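Local atomic coordinates of hydrolase (Burkholderia cenocepacia, PDB entry 4QKU), a protein that probably hydrolyses fumarylacetoacetate to fumarate and acetoacetate, the last step of phenylalanine and tyrosine breakdown, in a metal-dependent reaction. Residues D14-A17 and T18-P21; G81-V84 and L85-P88. All coordinates share one frame; numbering follows the deposited sequence.

Contact 1: D14-A17 and T18-P21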
loop_
_atom_site.group_PDB
_atom_site.type_symbol
_atom_site.label_atom_id
_atom_site.label_comp_id
_atom_site.label_asym_id
_atom_site.label_seq_id
_atom_site.Cartn_x
_atom_site.Cartn_y
_atom_site.Cartn_z
ATOM N N ASP B 14 -10.558 -3.539 -35.075
ATOM C CA ASP B 14 -11.845 -4.247 -34.753
ATOM C C ASP B 14 -12.653 -3.461 -33.732
ATOM O O ASP B 14 -13.857 -3.244 -33.895
ATOM C CB ASP B 14 -11.603 -5.694 -34.240
ATOM C CG ASP B 14 -10.591 -5.787 -33.065
ATOM O OD1 ASP B 14 -10.206 -4.774 -32.442
ATOM O OD2 ASP B 14 -10.176 -6.915 -32.748
ATOM N N TRP B 15 -11.945 -3.014 -32.700
ATOM C CA TRP B 15 -12.543 -2.418 -31.524
ATOM C C TRP B 15 -12.802 -0.957 -31.731
ATOM O O TRP B 15 -13.588 -0.366 -31.000
ATOM C CB TRP B 15 -11.634 -2.597 -30.308
ATOM C CG TRP B 15 -10.323 -1.843 -30.372
ATOM C CD1 TRP B 15 -9.154 -2.307 -30.890
ATOM C CD2 TRP B 15 -10.044 -0.519 -29.887
ATOM N NE1 TRP B 15 -8.170 -1.368 -30.750
ATOM C CE2 TRP B 15 -8.689 -0.251 -30.156
ATOM C CE3 TRP B 15 -10.809 0.466 -29.258
ATOM C CZ2 TRP B 15 -8.076 0.964 -29.812
ATOM C CZ3 TRP B 15 -10.197 1.674 -28.917
ATOM C CH2 TRP B 15 -8.848 1.907 -29.192
ATOM N N ARG B 16 -12.153 -0.373 -32.730
ATOM C CA ARG B 16 -12.377 1.037 -33.015
ATOM C C ARG B 16 -13.773 1.298 -33.586
ATOM O O ARG B 16 -14.281 2.424 -33.486
ATOM C CB ARG B 16 -11.273 1.598 -33.910
ATOM C CG ARG B 16 -9.950 1.694 -33.180
ATOM C CD ARG B 16 -8.852 2.155 -34.107
ATOM N NE ARG B 16 -7.612 2.495 -33.408
ATOM C CZ ARG B 16 -7.377 3.642 -32.766
ATOM N NH1 ARG B 16 -8.299 4.603 -32.698
ATOM N NH2 ARG B 16 -6.201 3.832 -32.165
ATOM N N ALA B 17 -14.403 0.257 -34.135
ATOM C CA ALA B 17 -15.809 0.318 -34.586
ATOM C C ALA B 17 -16.800 0.517 -33.415
ATOM O O ALA B 17 -17.873 1.111 -33.590
ATOM C CB ALA B 17 -16.156 -0.942 -35.364
ATOM N N THR B 18 -16.419 0.041 -32.234
ATOM C CA THR B 18 -17.214 0.213 -31.034
ATOM C C THR B 18 -17.207 1.658 -30.533
ATOM O O THR B 18 -17.946 1.972 -29.609
ATOM C CB THR B 18 -16.697 -0.662 -29.868
ATOM O OG1 THR B 18 -15.399 -0.199 -29.452
ATOM C CG2 THR B 18 -16.629 -2.139 -30.259
ATOM N N LEU B 19 -16.366 2.527 -31.099
ATOM C CA LEU B 19 -16.362 3.950 -30.711
ATOM C C LEU B 19 -17.277 4.796 -31.599
ATOM O O LEU B 19 -17.382 5.998 -31.395
ATOM C CB LEU B 19 -14.943 4.543 -30.753
ATOM C CG LEU B 19 -13.823 3.757 -30.074
ATOM C CD1 LEU B 19 -12.441 4.241 -30.510
ATOM C CD2 LEU B 19 -13.976 3.830 -28.570
ATOM N N ASP B 20 -17.893 4.168 -32.598
ATOM C CA ASP B 20 -18.767 4.844 -33.562
ATOM C C ASP B 20 -19.917 5.591 -32.881
ATOM O O ASP B 20 -20.764 4.973 -32.245
ATOM C CB ASP B 20 -19.329 3.813 -34.532
ATOM C CG ASP B 20 -20.143 4.426 -35.650
ATOM O OD1 ASP B 20 -20.160 5.672 -35.794
ATOM O OD2 ASP B 20 -20.765 3.654 -36.409
ATOM N N PRO B 21 -19.952 6.929 -33.017
ATOM C CA PRO B 21 -21.004 7.725 -32.357
ATOM C C PRO B 21 -22.402 7.453 -32.865
ATOM O O PRO B 21 -23.372 7.746 -32.178
ATOM C CB PRO B 21 -20.610 9.170 -32.689
ATOM C CG PRO B 21 -19.135 9.124 -32.899
ATOM C CD PRO B 21 -18.880 7.793 -33.559
#

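Contact 2: G81-V84 and L85-P88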
loop_
_atom_site.group_PDB
_atom_site.type_symbol
_atom_site.label_atom_id
_atom_site.label_comp_id
_atom_site.label_asym_id
_atom_site.label_seq_id
_atom_site.Cartn_x
_atom_site.Cartn_y
_atom_site.Cartn_z
ATOM N N GLY B 81 -9.895 -21.239 -19.991
ATOM C CA GLY B 81 -9.080 -21.202 -18.785
ATOM C C GLY B 81 -9.914 -21.213 -17.534
ATOM O O GLY B 81 -11.044 -21.704 -17.540
ATOM N N ALA B 82 -9.360 -20.669 -16.453
ATOM C CA ALA B 82 -10.109 -20.514 -15.199
ATOM C C ALA B 82 -11.233 -19.491 -15.405
ATOM O O ALA B 82 -11.118 -18.593 -16.237
ATOM C CB ALA B 82 -9.184 -20.095 -14.056
ATOM N N ASP B 83 -12.320 -19.652 -14.658
ATOM C CA ASP B 83 -13.501 -18.811 -14.842
ATOM C C ASP B 83 -13.396 -17.477 -14.087
ATOM O O ASP B 83 -13.624 -17.407 -12.889
ATOM C CB ASP B 83 -14.767 -19.544 -14.424
ATOM C CG ASP B 83 -16.019 -18.760 -14.780
ATOM O OD1 ASP B 83 -15.910 -17.566 -15.189
ATOM O OD2 ASP B 83 -17.116 -19.323 -14.638
ATOM N N VAL B 84 -13.067 -16.421 -14.816
ATOM C CA VAL B 84 -12.801 -15.123 -14.206
ATOM C C VAL B 84 -14.080 -14.363 -13.859
ATOM O O VAL B 84 -14.019 -13.313 -13.214
ATOM C CB VAL B 84 -11.908 -14.230 -15.114
ATOM C CG1 VAL B 84 -10.588 -14.926 -15.428
ATOM C CG2 VAL B 84 -12.627 -13.827 -16.389
ATOM N N LEU B 85 -15.230 -14.891 -14.280
ATOM C CA LEU B 85 -16.499 -14.185 -14.080
ATOM C C LEU B 85 -17.272 -14.723 -12.874
ATOM O O LEU B 85 -18.356 -14.261 -12.569
ATOM C CB LEU B 85 -17.343 -14.252 -15.342
ATOM C CG LEU B 85 -16.648 -13.767 -16.622
ATOM C CD1 LEU B 85 -17.498 -14.109 -17.830
ATOM C CD2 LEU B 85 -16.379 -12.277 -16.603
ATOM N N ALA B 86 -16.694 -15.707 -12.196
ATOM C CA ALA B 86 -17.201 -16.167 -10.898
ATOM C C ALA B 86 -16.584 -15.349 -9.764
ATOM O O ALA B 86 -17.009 -15.468 -8.615
ATOM C CB ALA B 86 -16.883 -17.640 -10.696
ATOM N N ALA B 87 -15.597 -14.514 -10.092
ATOM C CA ALA B 87 -14.795 -13.858 -9.089
ATOM C C ALA B 87 -15.520 -12.645 -8.547
ATOM O O ALA B 87 -16.200 -11.963 -9.286
ATOM C CB ALA B 87 -13.441 -13.461 -9.669
ATOM N N PRO B 88 -15.359 -12.363 -7.254
ATOM C CA PRO B 88 -15.960 -11.189 -6.643
ATOM C C PRO B 88 -15.256 -9.868 -6.987
ATOM O O PRO B 88 -15.687 -8.813 -6.524
ATOM C CB PRO B 88 -15.847 -11.495 -5.137
ATOM C CG PRO B 88 -14.605 -12.288 -5.038
ATOM C CD PRO B 88 -14.549 -13.125 -6.284
#

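Contact 1: D14-A17 and T18-P21
A short run of 3-10 turns joins Trp15, Arg16 and Ala17 to Thr18, Leu19 and Asp20, each turn closed by a bond from an amide to the carbonyl three residues back. Thr18 N lies 3.1 Å from Trp15 O in a bent bond, 139° at the hydrogen. Leu19 N meets Arg16 O more nearly in line, at 3.2 Å and 156°. Asp20 N repeats the spacing with 3.2 Å to Ala17 O. All three donors stand above the plane of their carbonyl. Trp15 O also receives the hydroxyl of Thr18, whose OG1 is tucked between its own backbone N and carbonyl carbon (chi1 67°), directed back along the chain; the modelled OG1 to O separation is improbably short, so its exact length is doubtful. Leu19 CD1 approaches the indole of Trp15 obliquely, 3.8 Å from CZ3. One indole face is lined by Arg16, whose CG rides above the ring centre, while CZ2 of Trp15 lies over the guanidinium, offset toward its rim. Helix 98-111 lies against the turn: Arg105 NE bonds to Thr18 OG1, a second partner for that oxygen, Arg102 makes a cation-pi contact with Trp15, and Val106 and Ser109 meet Trp15 and Thr18. Loop residues Asp290, Glu293 and Pro294 also touch Trp15 and Leu19; the turn precedes strand 44-49 in the chain, its helical partner follows it.

Contact 2: G81-V84 and L85-P88
Val84 and Leu85, the two buried residues of this turn, form its close-packed side. Their side chains meet aslant, with Val84 CG2 4.0 Å from Leu85 CG. The same methyl also lies 3.5 Å from Leu85 N: with CG1 anti to the carbonyl carbon (chi1 -57°), CG2 falls between the valine's backbone N and carbonyl carbon and so leans along the chain toward its successor. Leu85 CG points away from its own carbonyl carbon, which puts the branch beside the backbone N and near the preceding peptide, 3.8 Å from Val84 C. Outside the turn, Val84 is covered by Ala92 and Phe93 of helix 91-95 and by Leu96, Leu85 by Leu67 and Ala71 of helix 67-72, and both touch Leu78. The backbone from Asp83 to Ala86 is a type I beta turn, and its first residue also makes an Asx turn: Asp83 OD1 accepts a hydrogen bond of 2.9 Å from Leu85 N. With CG anti to the backbone N (chi1 -172°), the carboxylate swings over the bend, and the amide meets it from 36° out of its plane. That side-chain bond holds the bend, whereas the backbone closure is slack, since Ala86 N is 3.6 Å from Asp83 O and no hydrogen bond joins them. The solvent side is looser. Asp83 and Ala86 are both exposed, and the methyl CB of Ala86 comes no nearer than 3.9 Å to Asp83 O. Farther along, Ala87 CB rests 3.6 Å from Val84 O.

Contact 1 comes first along the chain and closes before contact 2 opens; the strands 44-49, 55-60 and 63-66 and helix 67-72 lie between them in sequence. Their centres are 27 Å apart and their nearest atoms about 17 Å, so they do not touch, and each centre is 24 Å from that of the chain. Both are local turns laid against helices: the 14-21 turn against helix 98-111, the 81-88 turn against helices 67-72 and 91-95. Helices 91-95 and 98-111, consecutive in the chain, each touch a different one of the two turns. Both contacts lie away from the sodium site and the residues predicted to bind substrate, in the N-terminal part of the fold.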